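Antifreeze protein (Marinomonas primoryensis, PDB 5JUH) forms the calcium-binding C-terminal RTX region of a giant adhesin, probably exported by type I secretion, that attaches its Antarctic bacterium to ice and diatoms. Local coordinates at residues Val85-Leu99 / Asp109-Leu123. Residues are numbered along the deposited sequence; the frame is centred on the assembly and turned at random.
Sequences VDTLTGLEGSDIFIL and DTITDFNAAEDALDL. With CA (calcium ion), chain G; CA (calcium ion), chain H; CA (calcium ion), chain E; CA (calcium ion), chain I.
Asp-95 and Asp-119 share a calcium ion: Asp-95 OD2 binds it at 2.3 Å and Asp-119 OD1 at 2.4 Å, with the carbonyls of Leu-91 and Gly-93 and two waters completing the shell. Asp-119 OD1 also accepts Asp-95 N, 2.9 Å away, while its OD2 takes Asn-115 N and a calcium-bound water. Asp-95 bridges to another calcium, chiefly through OD1, beside the carbonyls of Gly-90 and Glu-92; Gly-71, Gly-73 and Asp-75 complete that site. Asp-86 and Asp-109 form a related arrangement, completed by Asp-82 and Leu-84, their carboxylate planes 74° apart and Asp-86 N reaching Asp-109 OD1 at 2.8 Å from above the plane. Glu-92 and Glu-118, each bidentate, hold a further calcium. Asp-113, its CG turned between backbone N and carbonyl carbon (chi1 68°), spends syn lone pairs on successive amides: OD1 takes Gly-90 N, OD2 Leu-91 N. Calcium-bound turns join the short strands within neighbouring coils of a parallel beta-roll, as in RTX proteins; strands 87-89 and 96-98 pair in parallel with 110-111 and 120-122 in two separate sheets. Thr-89 OG1 and Thr-112 OG1 are hydrogen-bonded at 2.8 Å, beside a tight methyl contact of Thr-112 CG2 with Thr-87 CG2. Inside the roll, Ile-111 CG2 sits over the Phe-97 ring, 3.6 Å from its centroid, while Phe-97 CD2 meets the edge of the Phe-114 ring. Leu-99 CD1 packs on Leu-123 CD2, and Phe-168 covers Ile-111 and Leu-121.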
loop_
_atom_site.group_PDB
_atom_site.type_symbol
_atom_site.label_atom_id
_atom_site.label_comp_id
_atom_site.label_asym_id
_atom_site.label_seq_id
_atom_site.Cartn_x
_atom_site.Cartn_y
_atom_site.Cartn_z
ATOM N N VAL A 85 -2.176 16.667 2.121
ATOM C CA VAL A 85 -1.739 15.844 0.988
ATOM C C VAL A 85 -0.300 16.058 0.683
ATOM O O VAL A 85 0.153 17.162 0.366
ATOM C CB VAL A 85 -2.584 16.179 -0.274
ATOM C CG1 VAL A 85 -2.051 15.416 -1.451
ATOM C CG2 VAL A 85 -4.049 15.848 -0.064
ATOM N N ASP A 86 0.428 14.958 0.644
ATOM C CA ASP A 86 1.795 14.935 0.098
ATOM C C ASP A 86 1.797 14.170 -1.207
ATOM O O ASP A 86 0.984 13.262 -1.353
ATOM C CB ASP A 86 2.766 14.241 1.058
ATOM C CG ASP A 86 2.927 14.901 2.407
ATOM O OD1 ASP A 86 3.781 15.745 2.543
ATOM O OD2 ASP A 86 2.227 14.541 3.319
ATOM N N THR A 87 2.683 14.571 -2.097
ATOM C CA THR A 87 2.857 13.803 -3.351
ATOM C C THR A 87 4.161 13.011 -3.179
ATOM O O THR A 87 5.199 13.576 -2.974
ATOM C CB THR A 87 2.907 14.834 -4.524
ATOM O OG1 THR A 87 1.669 15.527 -4.471
ATOM C CG2 THR A 87 3.069 14.174 -5.775
ATOM N N LEU A 88 4.076 11.732 -3.328
ATOM C CA LEU A 88 5.167 10.803 -3.057
ATOM C C LEU A 88 5.530 10.164 -4.391
ATOM O O LEU A 88 4.641 9.651 -5.086
ATOM C CB LEU A 88 4.761 9.644 -2.075
ATOM C CG LEU A 88 4.122 10.159 -0.741
ATOM C CD1 LEU A 88 3.787 8.875 0.077
ATOM C CD2 LEU A 88 5.097 10.974 0.016
ATOM N N THR A 89 6.793 10.155 -4.739
ATOM C CA THR A 89 7.271 9.513 -5.961
ATOM C C THR A 89 8.519 8.654 -5.652
ATOM O O THR A 89 9.515 9.189 -5.151
ATOM C CB THR A 89 7.666 10.624 -7.009
ATOM O OG1 THR A 89 6.503 11.444 -7.240
ATOM C CG2 THR A 89 8.120 10.051 -8.301
ATOM N N GLY A 90 8.491 7.370 -5.995
ATOM C CA GLY A 90 9.601 6.509 -5.616
ATOM C C GLY A 90 10.769 6.475 -6.618
ATOM O O GLY A 90 11.901 6.198 -6.243
ATOM N N LEU A 91 10.432 6.737 -7.881
ATOM C CA LEU A 91 11.381 6.579 -8.960
ATOM C C LEU A 91 11.784 5.099 -9.057
ATOM O O LEU A 91 11.030 4.210 -8.635
ATOM C CB LEU A 91 12.488 7.620 -8.941
ATOM C CG LEU A 91 12.022 9.078 -9.037
ATOM C CD1 LEU A 91 13.233 10.017 -9.043
ATOM C CD2 LEU A 91 11.110 9.348 -10.219
ATOM N N GLU A 92 12.950 4.828 -9.686
ATOM C CA GLU A 92 13.363 3.510 -9.833
ATOM C C GLU A 92 13.655 2.841 -8.493
ATOM O O GLU A 92 13.671 3.457 -7.455
ATOM C CB GLU A 92 14.504 3.397 -10.861
ATOM C CG GLU A 92 13.983 3.078 -12.287
ATOM C CD GLU A 92 13.290 1.647 -12.311
ATOM O OE1 GLU A 92 13.361 0.709 -11.338
ATOM O OE2 GLU A 92 12.576 1.433 -13.231
ATOM N N GLY A 93 13.854 1.551 -8.553
ATOM C CA GLY A 93 14.024 0.770 -7.393
ATOM C C GLY A 93 12.713 0.406 -6.738
ATOM O O GLY A 93 11.651 0.844 -7.134
ATOM N N SER A 94 12.812 -0.421 -5.692
ATOM C CA SER A 94 11.648 -0.992 -5.076
ATOM C C SER A 94 11.425 -0.178 -3.784
ATOM O O SER A 94 12.243 -0.281 -2.849
ATOM C CB SER A 94 11.903 -2.421 -4.675
ATOM O OG SER A 94 12.006 -3.230 -5.872
ATOM N N ASP A 95 10.425 0.682 -3.787
ATOM C CA ASP A 95 10.251 1.702 -2.750
ATOM C C ASP A 95 9.109 1.308 -1.876
ATOM O O ASP A 95 8.056 0.835 -2.341
ATOM C CB ASP A 95 10.003 3.060 -3.446
ATOM C CG ASP A 95 11.133 3.425 -4.359
ATOM O OD1 ASP A 95 12.274 3.515 -3.887
ATOM O OD2 ASP A 95 10.912 3.515 -5.556
ATOM N N ILE A 96 9.252 1.625 -0.584
ATOM C CA ILE A 96 8.148 1.421 0.366
ATOM C C ILE A 96 7.518 2.812 0.603
ATOM O O ILE A 96 8.201 3.767 0.954
ATOM C CB ILE A 96 8.652 0.875 1.715
ATOM C CG1 ILE A 96 9.237 -0.507 1.511
ATOM C CG2 ILE A 96 7.553 0.920 2.763
ATOM C CD1 ILE A 96 10.052 -1.013 2.668
ATOM N N PHE A 97 6.228 2.882 0.403
ATOM C CA PHE A 97 5.475 4.061 0.744
ATOM C C PHE A 97 4.732 3.812 2.019
ATOM O O PHE A 97 3.897 2.919 2.109
ATOM C CB PHE A 97 4.448 4.442 -0.391
ATOM C CG PHE A 97 5.129 4.649 -1.731
ATOM C CD1 PHE A 97 5.556 5.890 -2.121
ATOM C CD2 PHE A 97 5.294 3.609 -2.662
ATOM C CE1 PHE A 97 6.174 6.113 -3.335
ATOM C CE2 PHE A 97 5.923 3.812 -3.868
ATOM C CZ PHE A 97 6.309 5.053 -4.220
ATOM N N ILE A 98 5.115 4.561 3.062
ATOM C CA ILE A 98 4.394 4.458 4.340
ATOM C C ILE A 98 3.229 5.375 4.396
ATOM O O ILE A 98 3.398 6.548 4.103
ATOM C CB ILE A 98 5.379 4.771 5.533
ATOM C CG1 ILE A 98 6.609 3.850 5.510
ATOM C CG2 ILE A 98 4.638 4.625 6.849
ATOM C CD1 ILE A 98 7.668 4.207 6.570
ATOM N N LEU A 99 2.054 4.867 4.679
ATOM C CA LEU A 99 0.854 5.675 4.623
ATOM C C LEU A 99 0.244 5.786 6.038
ATOM O O LEU A 99 0.168 4.859 6.786
ATOM C CB LEU A 99 -0.196 5.016 3.675
ATOM C CG LEU A 99 0.349 5.092 2.225
ATOM C CD1 LEU A 99 -0.653 4.315 1.395
ATOM C CD2 LEU A 99 0.363 6.497 1.694
ATOM N N ASP A 109 -2.555 11.016 0.948
ATOM C CA ASP A 109 -1.450 11.249 0.016
ATOM C C ASP A 109 -1.706 10.720 -1.413
ATOM O O ASP A 109 -2.499 9.830 -1.615
ATOM C CB ASP A 109 -0.181 10.662 0.553
ATOM C CG ASP A 109 0.235 11.330 1.879
ATOM O OD1 ASP A 109 -0.027 12.596 2.132
ATOM O OD2 ASP A 109 0.886 10.531 2.678
ATOM N N THR A 110 -0.955 11.308 -2.358
ATOM C CA THR A 110 -0.865 10.806 -3.734
ATOM C C THR A 110 0.458 10.078 -3.868
ATOM O O THR A 110 1.528 10.596 -3.472
ATOM C CB THR A 110 -0.969 11.932 -4.688
ATOM O OG1 THR A 110 -2.238 12.554 -4.594
ATOM C CG2 THR A 110 -0.706 11.464 -6.122
ATOM N N ILE A 111 0.400 8.867 -4.426
ATOM C CA ILE A 111 1.590 8.127 -4.836
ATOM C C ILE A 111 1.591 8.194 -6.347
ATOM O O ILE A 111 0.697 7.607 -6.966
ATOM C CB ILE A 111 1.612 6.679 -4.319
ATOM C CG1 ILE A 111 1.616 6.677 -2.761
ATOM C CG2 ILE A 111 2.841 5.989 -4.907
ATOM C CD1 ILE A 111 1.332 5.320 -2.231
ATOM N N THR A 112 2.547 8.873 -6.922
ATOM C CA THR A 112 2.480 9.151 -8.362
ATOM C C THR A 112 2.847 7.941 -9.235
ATOM O O THR A 112 2.219 7.864 -10.317
ATOM C CB THR A 112 3.333 10.282 -8.812
ATOM O OG1 THR A 112 4.691 9.937 -8.689
ATOM C CG2 THR A 112 3.100 11.601 -8.033
ATOM N N ASP A 113 3.660 6.989 -8.731
ATOM C CA ASP A 113 4.283 6.056 -9.627
ATOM C C ASP A 113 4.386 4.679 -8.949
ATOM O O ASP A 113 5.466 4.016 -9.045
ATOM C CB ASP A 113 5.683 6.557 -10.036
ATOM C CG ASP A 113 6.680 6.547 -8.812
ATOM O OD1 ASP A 113 6.234 6.727 -7.615
ATOM O OD2 ASP A 113 7.892 6.400 -9.118
ATOM N N PHE A 114 3.294 4.203 -8.324
ATOM C CA PHE A 114 3.400 2.916 -7.646
ATOM C C PHE A 114 3.530 1.827 -8.731
ATOM O O PHE A 114 2.600 1.658 -9.508
ATOM C CB PHE A 114 2.162 2.658 -6.809
ATOM C CG PHE A 114 2.228 1.382 -5.988
ATOM C CD1 PHE A 114 2.981 1.395 -4.855
ATOM C CD2 PHE A 114 1.595 0.211 -6.358
ATOM C CE1 PHE A 114 3.114 0.306 -4.091
ATOM C CE2 PHE A 114 1.680 -0.966 -5.565
ATOM C CZ PHE A 114 2.468 -0.877 -4.464
ATOM N N ASN A 115 4.572 1.025 -8.613
ATOM C CA ASN A 115 4.801 -0.102 -9.520
ATOM C C ASN A 115 4.627 -1.342 -8.680
ATOM O O ASN A 115 5.507 -1.720 -7.904
ATOM C CB ASN A 115 6.179 -0.004 -10.126
ATOM C CG ASN A 115 6.499 -1.141 -11.043
ATOM O OD1 ASN A 115 5.755 -2.112 -11.163
ATOM N ND2 ASN A 115 7.652 -1.101 -11.648
ATOM N N ALA A 116 3.582 -2.115 -8.957
ATOM C CA ALA A 116 3.204 -3.243 -8.107
ATOM C C ALA A 116 4.264 -4.375 -8.187
ATOM O O ALA A 116 4.264 -5.261 -7.293
ATOM C CB ALA A 116 1.826 -3.843 -8.432
ATOM N N ALA A 117 5.021 -4.462 -9.286
ATOM C CA ALA A 117 6.055 -5.490 -9.365
ATOM C C ALA A 117 7.301 -5.175 -8.554
ATOM O O ALA A 117 8.121 -6.083 -8.338
ATOM C CB ALA A 117 6.532 -5.579 -10.799
ATOM N N GLU A 118 7.364 -3.982 -7.944
ATOM C CA GLU A 118 8.650 -3.559 -7.302
ATOM C C GLU A 118 8.384 -2.881 -5.913
ATOM O O GLU A 118 8.963 -3.243 -4.915
ATOM C CB GLU A 118 9.487 -2.576 -8.215
ATOM C CG GLU A 118 10.016 -3.316 -9.389
ATOM C CD GLU A 118 10.811 -2.511 -10.357
ATOM O OE1 GLU A 118 11.613 -1.715 -9.901
ATOM O OE2 GLU A 118 10.585 -2.760 -11.609
ATOM N N ASP A 119 7.483 -1.905 -5.902
ATOM C CA ASP A 119 7.219 -1.113 -4.738
ATOM C C ASP A 119 6.290 -1.850 -3.755
ATOM O O ASP A 119 5.723 -2.885 -4.045
ATOM C CB ASP A 119 6.560 0.191 -5.214
ATOM C CG ASP A 119 7.419 1.018 -6.114
ATOM O OD1 ASP A 119 8.669 1.116 -6.049
ATOM O OD2 ASP A 119 6.783 1.733 -6.961
ATOM N N ALA A 120 6.112 -1.227 -2.561
ATOM C CA ALA A 120 5.264 -1.809 -1.518
ATOM C C ALA A 120 4.615 -0.721 -0.716
ATOM O O ALA A 120 5.054 0.377 -0.737
ATOM C CB ALA A 120 6.117 -2.665 -0.582
ATOM N N LEU A 121 3.525 -1.038 -0.055
ATOM C CA LEU A 121 2.823 -0.116 0.795
ATOM C C LEU A 121 2.864 -0.598 2.249
ATOM O O LEU A 121 2.494 -1.719 2.552
ATOM C CB LEU A 121 1.363 -0.088 0.402
ATOM C CG LEU A 121 1.027 0.259 -1.068
ATOM C CD1 LEU A 121 -0.455 0.179 -1.321
ATOM C CD2 LEU A 121 1.497 1.690 -1.363
ATOM N N ASP A 122 3.326 0.268 3.136
ATOM C CA ASP A 122 3.260 -0.023 4.577
ATOM C C ASP A 122 1.921 0.501 5.098
ATOM O O ASP A 122 1.760 1.727 5.205
ATOM C CB ASP A 122 4.483 0.539 5.310
ATOM C CG ASP A 122 4.490 0.178 6.807
ATOM O OD1 ASP A 122 3.392 -0.070 7.353
ATOM O OD2 ASP A 122 5.606 0.103 7.377
ATOM N N LEU A 123 1.050 -0.425 5.391
ATOM C CA LEU A 123 -0.282 -0.048 5.789
ATOM C C LEU A 123 -0.561 -0.260 7.270
ATOM O O LEU A 123 -1.651 -0.259 7.633
ATOM C CB LEU A 123 -1.346 -0.908 4.995
ATOM C CG LEU A 123 -1.227 -0.659 3.466
ATOM C CD1 LEU A 123 -2.337 -1.475 2.795
ATOM C CD2 LEU A 123 -1.397 0.833 3.081
HETATM CA CA CA G . 10.016 2.514 -7.411
HETATM CA CA CA H . 13.507 4.651 -5.548
HETATM CA CA CA E . 0.244 13.631 4.237
HETATM CA CA CA I . 11.816 -0.775 -12.280
HETATM O O HOH W 1 2.941 9.146 3.547
HETATM O O HOH W 2 1.466 2.692 7.874
HETATM O O HOH W 3 1.552 11.842 5.029
HETATM O O HOH W 4 8.138 3.977 -7.451
HETATM O O HOH W 5 -1.877 12.416 4.487
HETATM O O HOH W 6 9.480 1.526 -9.507
HETATM O O HOH W 7 10.087 -0.680 -13.874
#